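PDB 4GYV: FERM, ARHGEF and pleckstrin domain-containing protein 2 from Mus musculus, which acts as a guanine nucleotide exchange factor for RAC1, possibly of low activity, and takes part in semaphorin signalling and actin remodelling. Local coordinates for residues L16-E27 with Y59-E70. Residues are numbered along the deposited sequence; the frame is centred on the assembly and turned at random.
Sequences LATERTYLKDLE and YEFHRGFLHEVE
His62 gives its ND1 hydrogen to OE2 of Glu19, at 2.7 Å. The bond is bent, 146° at the hydrogen, and it arrives on the syn side of the carboxylate, close to the imidazole plane. Glu19 is buried. Its CG lies opposite the backbone N (chi1 -167°), and a bend at chi2 (75°) brings the carboxylate to His62. Its other oxygen, OE1, is held by a salt bridge to Arg156 and a hydrogen bond with Tyr160 OH, so both carboxylate oxygens have partners. Tyr160 OH also hydrogen-bonds His62 ND1 and so touches both members of the pair. The imidazole is held flat between two rings. Tyr22 turns its CE2 edge to one face of His62 in a T-shaped pair, ring centroids 4.5 Å apart, and Phe61 covers the opposite face.

At the far end of the contact, Tyr59 OH donates to Glu27 OE2. Tyr59 OH also accepts from Arg63 NE at 3.2 Å and from Arg63 NH2 at 3.3 Å. Arg63 NH2 has a stronger partner in Asp214 of a second subunit, and Glu27 OE2 also takes the backbone N of Val216 there. On the more open flank, Arg20 NE forms a salt bridge with Glu70 OE2 at 3.1 Å.

Leucines fill the middle. Leu23 is a knob among Tyr59, His62, Arg63 and Leu66. Leu66 in turn sits among Leu16, Glu19, Arg20 and Leu23.

This is antiparallel packing within the all-helical DH domain. The axes of 16-27 and 59-70 approach to 10.1 Å. Helix 152-170 packs on both helices, through Tyr22 and His62, while helix 92-102 packs on helix 56-77, through Phe61 and Phe65.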
ATOM      1  N   LEU A  16      -4.469  -8.495 -12.660  1.00 48.47           N
ATOM      2  CA  LEU A  16      -4.467  -8.280 -11.227  1.00 45.36           C
ATOM      3  C   LEU A  16      -3.808  -6.969 -10.835  1.00 45.05           C
ATOM      4  O   LEU A  16      -4.408  -6.148 -10.161  1.00 46.43           O
ATOM      5  CB  LEU A  16      -3.728  -9.420 -10.553  1.00 46.68           C
ATOM      6  CG  LEU A  16      -3.656  -9.256  -9.045  1.00 46.36           C
ATOM      7  CD1 LEU A  16      -5.055  -9.261  -8.546  1.00 53.85           C
ATOM      8  CD2 LEU A  16      -2.902 -10.386  -8.420  1.00 35.18           C
ATOM      9  N   ALA A  17      -2.565  -6.780 -11.243  1.00 44.50           N
ATOM     10  CA  ALA A  17      -1.839  -5.583 -10.848  1.00 41.88           C
ATOM     11  C   ALA A  17      -2.575  -4.327 -11.278  1.00 51.90           C
ATOM     12  O   ALA A  17      -2.649  -3.361 -10.524  1.00 59.37           O
ATOM     13  CB  ALA A  17      -0.431  -5.587 -11.414  1.00 37.02           C
ATOM     14  N   THR A  18      -3.125  -4.336 -12.482  1.00 44.85           N
ATOM     15  CA  THR A  18      -3.837  -3.164 -12.946  1.00 45.75           C
ATOM     16  C   THR A  18      -5.194  -2.976 -12.263  1.00 48.33           C
ATOM     17  O   THR A  18      -5.659  -1.855 -12.123  1.00 57.67           O
ATOM     18  CB  THR A  18      -3.972  -3.119 -14.492  1.00 32.14           C
ATOM     19  OG1 THR A  18      -4.746  -4.229 -14.960  1.00 39.29           O
ATOM     20  CG2 THR A  18      -2.613  -3.111 -15.133  1.00 37.78           C
ATOM     21  N   GLU A  19      -5.822  -4.061 -11.833  1.00 47.08           N
ATOM     22  CA  GLU A  19      -7.071  -3.949 -11.074  1.00 48.85           C
ATOM     23  C   GLU A  19      -6.878  -3.250  -9.715  1.00 50.10           C
ATOM     24  O   GLU A  19      -7.669  -2.372  -9.358  1.00 42.78           O
ATOM     25  CB  GLU A  19      -7.723  -5.316 -10.852  1.00 38.73           C
ATOM     26  CG  GLU A  19      -9.159  -5.225 -10.365  1.00 40.82           C
ATOM     27  CD  GLU A  19     -10.144  -4.829 -11.491  1.00 52.28           C
ATOM     28  OE1 GLU A  19      -9.720  -4.680 -12.663  1.00 54.75           O
ATOM     29  OE2 GLU A  19     -11.350  -4.668 -11.202  1.00 48.04           O
ATOM     30  N   ARG A  20      -5.838  -3.659  -8.975  1.00 44.42           N
ATOM     31  CA  ARG A  20      -5.497  -3.072  -7.680  1.00 48.59           C
ATOM     32  C   ARG A  20      -5.331  -1.551  -7.791  1.00 51.65           C
ATOM     33  O   ARG A  20      -5.894  -0.808  -6.992  1.00 57.40           O
ATOM     34  CB  ARG A  20      -4.232  -3.711  -7.094  1.00 57.31           C
ATOM     35  CG  ARG A  20      -4.435  -4.558  -5.836  1.00 76.73           C
ATOM     36  CD  ARG A  20      -3.118  -4.928  -5.126  1.00 95.08           C
ATOM     37  NE  ARG A  20      -2.839  -6.376  -5.115  1.00116.77           N
ATOM     38  CZ  ARG A  20      -1.902  -6.987  -5.850  1.00126.37           C
ATOM     39  NH1 ARG A  20      -1.131  -6.287  -6.678  1.00133.53           N
ATOM     40  NH2 ARG A  20      -1.729  -8.305  -5.756  1.00118.83           N
ATOM     41  N   THR A  21      -4.580  -1.091  -8.792  1.00 44.52           N
ATOM     42  CA  THR A  21      -4.371   0.332  -9.003  1.00 47.19           C
ATOM     43  C   THR A  21      -5.663   1.068  -9.338  1.00 53.58           C
ATOM     44  O   THR A  21      -5.905   2.167  -8.852  1.00 55.25           O
ATOM     45  CB  THR A  21      -3.425   0.593 -10.170  1.00 48.98           C
ATOM     46  OG1 THR A  21      -2.178  -0.017  -9.903  1.00 49.74           O
ATOM     47  CG2 THR A  21      -3.189   2.091 -10.340  1.00 61.94           C
ATOM     48  N   TYR A  22      -6.477   0.484 -10.205  1.00 50.13           N
ATOM     49  CA  TYR A  22      -7.662   1.177 -10.685  1.00 46.73           C
ATOM     50  C   TYR A  22      -8.583   1.382  -9.500  1.00 53.96           C
ATOM     51  O   TYR A  22      -9.247   2.415  -9.392  1.00 60.64           O
ATOM     52  CB  TYR A  22      -8.323   0.397 -11.826  1.00 35.85           C
ATOM     53  CG  TYR A  22      -9.783   0.664 -12.063  1.00 37.22           C
ATOM     54  CD1 TYR A  22     -10.205   1.815 -12.692  1.00 43.10           C
ATOM     55  CD2 TYR A  22     -10.743  -0.256 -11.678  1.00 43.57           C
ATOM     56  CE1 TYR A  22     -11.552   2.054 -12.910  1.00 52.59           C
ATOM     57  CE2 TYR A  22     -12.085  -0.030 -11.889  1.00 43.42           C
ATOM     58  CZ  TYR A  22     -12.483   1.125 -12.502  1.00 54.98           C
ATOM     59  OH  TYR A  22     -13.816   1.345 -12.726  1.00 70.25           O
ATOM     60  N   LEU A  23      -8.572   0.413  -8.587  1.00 46.19           N
ATOM     61  CA  LEU A  23      -9.365   0.490  -7.364  1.00 40.87           C
ATOM     62  C   LEU A  23      -8.932   1.634  -6.459  1.00 50.30           C
ATOM     63  O   LEU A  23      -9.764   2.439  -6.031  1.00 60.98           O
ATOM     64  CB  LEU A  23      -9.371  -0.853  -6.636  1.00 35.34           C
ATOM     65  CG  LEU A  23     -10.458  -1.741  -7.245  1.00 44.73           C
ATOM     66  CD1 LEU A  23     -10.233  -3.176  -6.945  1.00 44.93           C
ATOM     67  CD2 LEU A  23     -11.837  -1.327  -6.782  1.00 46.91           C
ATOM     68  N   LYS A  24      -7.634   1.718  -6.182  1.00 49.96           N
ATOM     69  CA  LYS A  24      -7.079   2.842  -5.453  1.00 42.83           C
ATOM     70  C   LYS A  24      -7.460   4.183  -6.134  1.00 54.21           C
ATOM     71  O   LYS A  24      -7.654   5.190  -5.459  1.00 58.39           O
ATOM     72  CB  LYS A  24      -5.562   2.696  -5.345  1.00 47.41           C
ATOM     73  CG  LYS A  24      -5.068   1.718  -4.283  1.00 68.77           C
ATOM     74  CD  LYS A  24      -4.263   2.445  -3.177  1.00 94.55           C
ATOM     75  CE  LYS A  24      -4.205   1.648  -1.854  1.00111.32           C
ATOM     76  NZ  LYS A  24      -3.356   0.408  -1.930  1.00115.25           N
ATOM     77  N   ASP A  25      -7.571   4.191  -7.463  1.00 49.01           N
ATOM     78  CA  ASP A  25      -7.952   5.400  -8.195  1.00 48.04           C
ATOM     79  C   ASP A  25      -9.412   5.754  -7.921  1.00 48.95           C
ATOM     80  O   ASP A  25      -9.732   6.911  -7.649  1.00 50.78           O
ATOM     81  CB  ASP A  25      -7.678   5.265  -9.703  1.00 43.64           C
ATOM     82  CG  ASP A  25      -6.196   5.408 -10.050  1.00 62.19           C
ATOM     83  OD1 ASP A  25      -5.451   5.983  -9.217  1.00 67.24           O
ATOM     84  OD2 ASP A  25      -5.778   4.959 -11.153  1.00 65.02           O
ATOM     85  N   LEU A  26     -10.293   4.761  -7.963  1.00 38.86           N
ATOM     86  CA  LEU A  26     -11.665   4.975  -7.545  1.00 43.53           C
ATOM     87  C   LEU A  26     -11.762   5.517  -6.113  1.00 52.46           C
ATOM     88  O   LEU A  26     -12.629   6.338  -5.808  1.00 56.48           O
ATOM     89  CB  LEU A  26     -12.465   3.682  -7.637  1.00 41.32           C
ATOM     90  CG  LEU A  26     -12.717   3.140  -9.036  1.00 46.09           C
ATOM     91  CD1 LEU A  26     -13.743   2.005  -8.952  1.00 43.59           C
ATOM     92  CD2 LEU A  26     -13.151   4.263 -10.013  1.00 39.90           C
ATOM     93  N   GLU A  27     -10.884   5.060  -5.224  1.00 43.61           N
ATOM     94  CA  GLU A  27     -10.953   5.548  -3.843  1.00 47.66           C
ATOM     95  C   GLU A  27     -10.709   7.065  -3.713  1.00 46.97           C
ATOM     96  O   GLU A  27     -11.167   7.677  -2.756  1.00 54.83           O
ATOM     97  CB  GLU A  27     -10.066   4.724  -2.902  1.00 41.66           C
ATOM     98  CG  GLU A  27     -10.484   3.267  -2.878  1.00 42.32           C
ATOM     99  CD  GLU A  27      -9.738   2.398  -1.877  1.00 55.60           C
ATOM    100  OE1 GLU A  27      -8.640   2.764  -1.380  1.00 60.93           O
ATOM    101  OE2 GLU A  27     -10.288   1.315  -1.605  1.00 61.12           O
ATOM    102  N   TYR A  59     -17.595   0.378  -7.946  1.00 46.56           N
ATOM    103  CA  TYR A  59     -16.548  -0.017  -7.011  1.00 48.51           C
ATOM    104  C   TYR A  59     -16.822  -1.391  -6.372  1.00 52.61           C
ATOM    105  O   TYR A  59     -15.922  -2.224  -6.269  1.00 50.54           O
ATOM    106  CB  TYR A  59     -16.361   1.048  -5.947  1.00 40.50           C
ATOM    107  CG  TYR A  59     -15.290   0.761  -4.938  1.00 42.07           C
ATOM    108  CD1 TYR A  59     -15.570   0.038  -3.784  1.00 45.48           C
ATOM    109  CD2 TYR A  59     -14.002   1.241  -5.115  1.00 48.57           C
ATOM    110  CE1 TYR A  59     -14.589  -0.221  -2.846  1.00 49.34           C
ATOM    111  CE2 TYR A  59     -13.012   1.002  -4.168  1.00 52.83           C
ATOM    112  CZ  TYR A  59     -13.312   0.268  -3.040  1.00 54.65           C
ATOM    113  OH  TYR A  59     -12.326   0.023  -2.112  1.00 61.39           O
ATOM    114  N   GLU A  60     -18.059  -1.642  -5.959  1.00 49.94           N
ATOM    115  CA  GLU A  60     -18.375  -2.948  -5.391  1.00 50.49           C
ATOM    116  C   GLU A  60     -18.064  -4.069  -6.372  1.00 51.07           C
ATOM    117  O   GLU A  60     -17.523  -5.100  -5.989  1.00 53.81           O
ATOM    118  CB  GLU A  60     -19.829  -3.033  -4.946  1.00 48.78           C
ATOM    119  CG  GLU A  60     -20.092  -2.253  -3.701  1.00 71.39           C
ATOM    120  CD  GLU A  60     -21.549  -2.274  -3.302  1.00 89.38           C
ATOM    121  OE1 GLU A  60     -22.269  -3.218  -3.756  1.00 89.95           O
ATOM    122  OE2 GLU A  60     -21.946  -1.341  -2.540  1.00 90.31           O
ATOM    123  N   PHE A  61     -18.406  -3.856  -7.635  1.00 44.81           N
ATOM    124  CA  PHE A  61     -18.153  -4.853  -8.643  1.00 49.09           C
ATOM    125  C   PHE A  61     -16.668  -5.207  -8.738  1.00 51.76           C
ATOM    126  O   PHE A  61     -16.288  -6.390  -8.664  1.00 57.72           O
ATOM    127  CB  PHE A  61     -18.642  -4.407 -10.009  1.00 45.57           C
ATOM    128  CG  PHE A  61     -18.085  -5.232 -11.102  1.00 47.94           C
ATOM    129  CD1 PHE A  61     -18.667  -6.451 -11.412  1.00 52.58           C
ATOM    130  CD2 PHE A  61     -16.929  -4.835 -11.770  1.00 49.08           C
ATOM    131  CE1 PHE A  61     -18.139  -7.252 -12.394  1.00 55.14           C
ATOM    132  CE2 PHE A  61     -16.387  -5.630 -12.752  1.00 55.08           C
ATOM    133  CZ  PHE A  61     -16.994  -6.848 -13.068  1.00 50.84           C
ATOM    134  N   HIS A  62     -15.842  -4.183  -8.922  1.00 39.44           N
ATOM    135  CA  HIS A  62     -14.415  -4.398  -9.044  1.00 44.64           C
ATOM    136  C   HIS A  62     -13.808  -5.017  -7.791  1.00 51.60           C
ATOM    137  O   HIS A  62     -12.856  -5.772  -7.851  1.00 61.93           O
ATOM    138  CB  HIS A  62     -13.716  -3.104  -9.417  1.00 43.04           C
ATOM    139  CG  HIS A  62     -14.062  -2.628 -10.795  1.00 48.21           C
ATOM    140  ND1 HIS A  62     -13.535  -3.197 -11.931  1.00 50.68           N
ATOM    141  CD2 HIS A  62     -14.910  -1.663 -11.219  1.00 51.76           C
ATOM    142  CE1 HIS A  62     -14.033  -2.595 -12.995  1.00 59.76           C
ATOM    143  NE2 HIS A  62     -14.868  -1.657 -12.590  1.00 55.28           N
ATOM    144  N   ARG A  63     -14.383  -4.723  -6.648  1.00 48.65           N
ATOM    145  CA  ARG A  63     -13.865  -5.308  -5.443  1.00 50.15           C
ATOM    146  C   ARG A  63     -14.098  -6.792  -5.359  1.00 49.68           C
ATOM    147  O   ARG A  63     -13.253  -7.526  -4.856  1.00 59.41           O
ATOM    148  CB  ARG A  63     -14.440  -4.602  -4.241  1.00 52.58           C
ATOM    149  CG  ARG A  63     -13.512  -3.531  -3.815  1.00 48.66           C
ATOM    150  CD  ARG A  63     -12.360  -4.126  -3.064  1.00 52.19           C
ATOM    151  NE  ARG A  63     -12.070  -3.164  -2.030  1.00 56.13           N
ATOM    152  CZ  ARG A  63     -12.141  -3.385  -0.730  1.00 54.51           C
ATOM    153  NH1 ARG A  63     -12.420  -4.579  -0.243  1.00 48.53           N
ATOM    154  NH2 ARG A  63     -11.898  -2.385   0.091  1.00 75.99           N
ATOM    155  N   GLY A  64     -15.236  -7.237  -5.859  1.00 43.74           N
ATOM    156  CA  GLY A  64     -15.530  -8.652  -5.857  1.00 49.92           C
ATOM    157  C   GLY A  64     -14.648  -9.332  -6.878  1.00 58.91           C
ATOM    158  O   GLY A  64     -14.153 -10.434  -6.662  1.00 57.77           O
ATOM    159  N   PHE A  65     -14.454  -8.658  -8.000  1.00 56.91           N
ATOM    160  CA  PHE A  65     -13.606  -9.166  -9.053  1.00 51.35           C
ATOM    161  C   PHE A  65     -12.164  -9.306  -8.577  1.00 53.11           C
ATOM    162  O   PHE A  65     -11.515 -10.330  -8.795  1.00 52.08           O
ATOM    163  CB  PHE A  65     -13.663  -8.214 -10.236  1.00 48.85           C
ATOM    164  CG  PHE A  65     -12.876  -8.672 -11.406  1.00 52.31           C
ATOM    165  CD1 PHE A  65     -12.984  -9.973 -11.854  1.00 53.11           C
ATOM    166  CD2 PHE A  65     -12.017  -7.806 -12.065  1.00 51.99           C
ATOM    167  CE1 PHE A  65     -12.252 -10.408 -12.949  1.00 54.87           C
ATOM    168  CE2 PHE A  65     -11.287  -8.234 -13.157  1.00 51.98           C
ATOM    169  CZ  PHE A  65     -11.413  -9.539 -13.604  1.00 50.63           C
ATOM    170  N   LEU A  66     -11.660  -8.266  -7.931  1.00 46.64           N
ATOM    171  CA  LEU A  66     -10.285  -8.279  -7.479  1.00 45.72           C
ATOM    172  C   LEU A  66     -10.104  -9.408  -6.496  1.00 46.44           C
ATOM    173  O   LEU A  66      -9.101 -10.107  -6.503  1.00 53.64           O
ATOM    174  CB  LEU A  66      -9.916  -6.957  -6.816  1.00 40.50           C
ATOM    175  CG  LEU A  66      -8.555  -6.923  -6.108  1.00 40.96           C
ATOM    176  CD1 LEU A  66      -7.453  -7.217  -7.084  1.00 32.68           C
ATOM    177  CD2 LEU A  66      -8.305  -5.577  -5.424  1.00 33.13           C
ATOM    178  N   HIS A  67     -11.105  -9.604  -5.660  1.00 42.29           N
ATOM    179  CA  HIS A  67     -11.004 -10.621  -4.628  1.00 46.98           C
ATOM    180  C   HIS A  67     -10.819 -12.005  -5.230  1.00 50.72           C
ATOM    181  O   HIS A  67     -10.031 -12.814  -4.737  1.00 54.10           O
ATOM    182  CB  HIS A  67     -12.243 -10.598  -3.762  1.00 39.77           C
ATOM    183  CG  HIS A  67     -12.175 -11.545  -2.615  1.00 66.11           C
ATOM    184  ND1 HIS A  67     -12.775 -12.790  -2.643  1.00 62.42           N
ATOM    185  CD2 HIS A  67     -11.559 -11.443  -1.413  1.00 56.18           C
ATOM    186  CE1 HIS A  67     -12.547 -13.406  -1.501  1.00 59.38           C
ATOM    187  NE2 HIS A  67     -11.811 -12.613  -0.740  1.00 57.96           N
ATOM    188  N   GLU A  68     -11.552 -12.256  -6.308  1.00 49.40           N
ATOM    189  CA  GLU A  68     -11.524 -13.538  -6.968  1.00 52.99           C
ATOM    190  C   GLU A  68     -10.220 -13.708  -7.746  1.00 56.16           C
ATOM    191  O   GLU A  68      -9.592 -14.770  -7.706  1.00 58.45           O
ATOM    192  CB  GLU A  68     -12.741 -13.674  -7.867  1.00 40.45           C
ATOM    193  CG  GLU A  68     -14.031 -13.919  -7.107  1.00 56.74           C
ATOM    194  CD  GLU A  68     -15.246 -14.051  -8.025  1.00 73.09           C
ATOM    195  OE1 GLU A  68     -15.091 -14.530  -9.165  1.00 73.77           O
ATOM    196  OE2 GLU A  68     -16.360 -13.653  -7.616  1.00 90.73           O
ATOM    197  N   VAL A  69      -9.793 -12.648  -8.419  1.00 51.77           N
ATOM    198  CA  VAL A  69      -8.556 -12.706  -9.184  1.00 47.70           C
ATOM    199  C   VAL A  69      -7.354 -12.917  -8.269  1.00 51.27           C
ATOM    200  O   VAL A  69      -6.438 -13.654  -8.609  1.00 54.73           O
ATOM    201  CB  VAL A  69      -8.364 -11.457 -10.065  1.00 38.29           C
ATOM    202  CG1 VAL A  69      -7.036 -11.486 -10.733  1.00 38.75           C
ATOM    203  CG2 VAL A  69      -9.448 -11.393 -11.125  1.00 39.84           C
ATOM    204  N   GLU A  70      -7.380 -12.307  -7.093  1.00 49.10           N
ATOM    205  CA  GLU A  70      -6.270 -12.409  -6.152  1.00 46.44           C
ATOM    206  C   GLU A  70      -6.093 -13.811  -5.578  1.00 52.65           C
ATOM    207  O   GLU A  70      -4.957 -14.280  -5.407  1.00 53.88           O
ATOM    208  CB  GLU A  70      -6.458 -11.413  -5.011  1.00 51.41           C
ATOM    209  CG  GLU A  70      -5.521 -10.226  -5.101  1.00 74.79           C
ATOM    210  CD  GLU A  70      -5.915  -9.090  -4.175  1.00 85.28           C
ATOM    211  OE1 GLU A  70      -6.828  -9.291  -3.328  1.00 85.21           O
ATOM    212  OE2 GLU A  70      -5.304  -8.001  -4.306  1.00 82.51           O
TER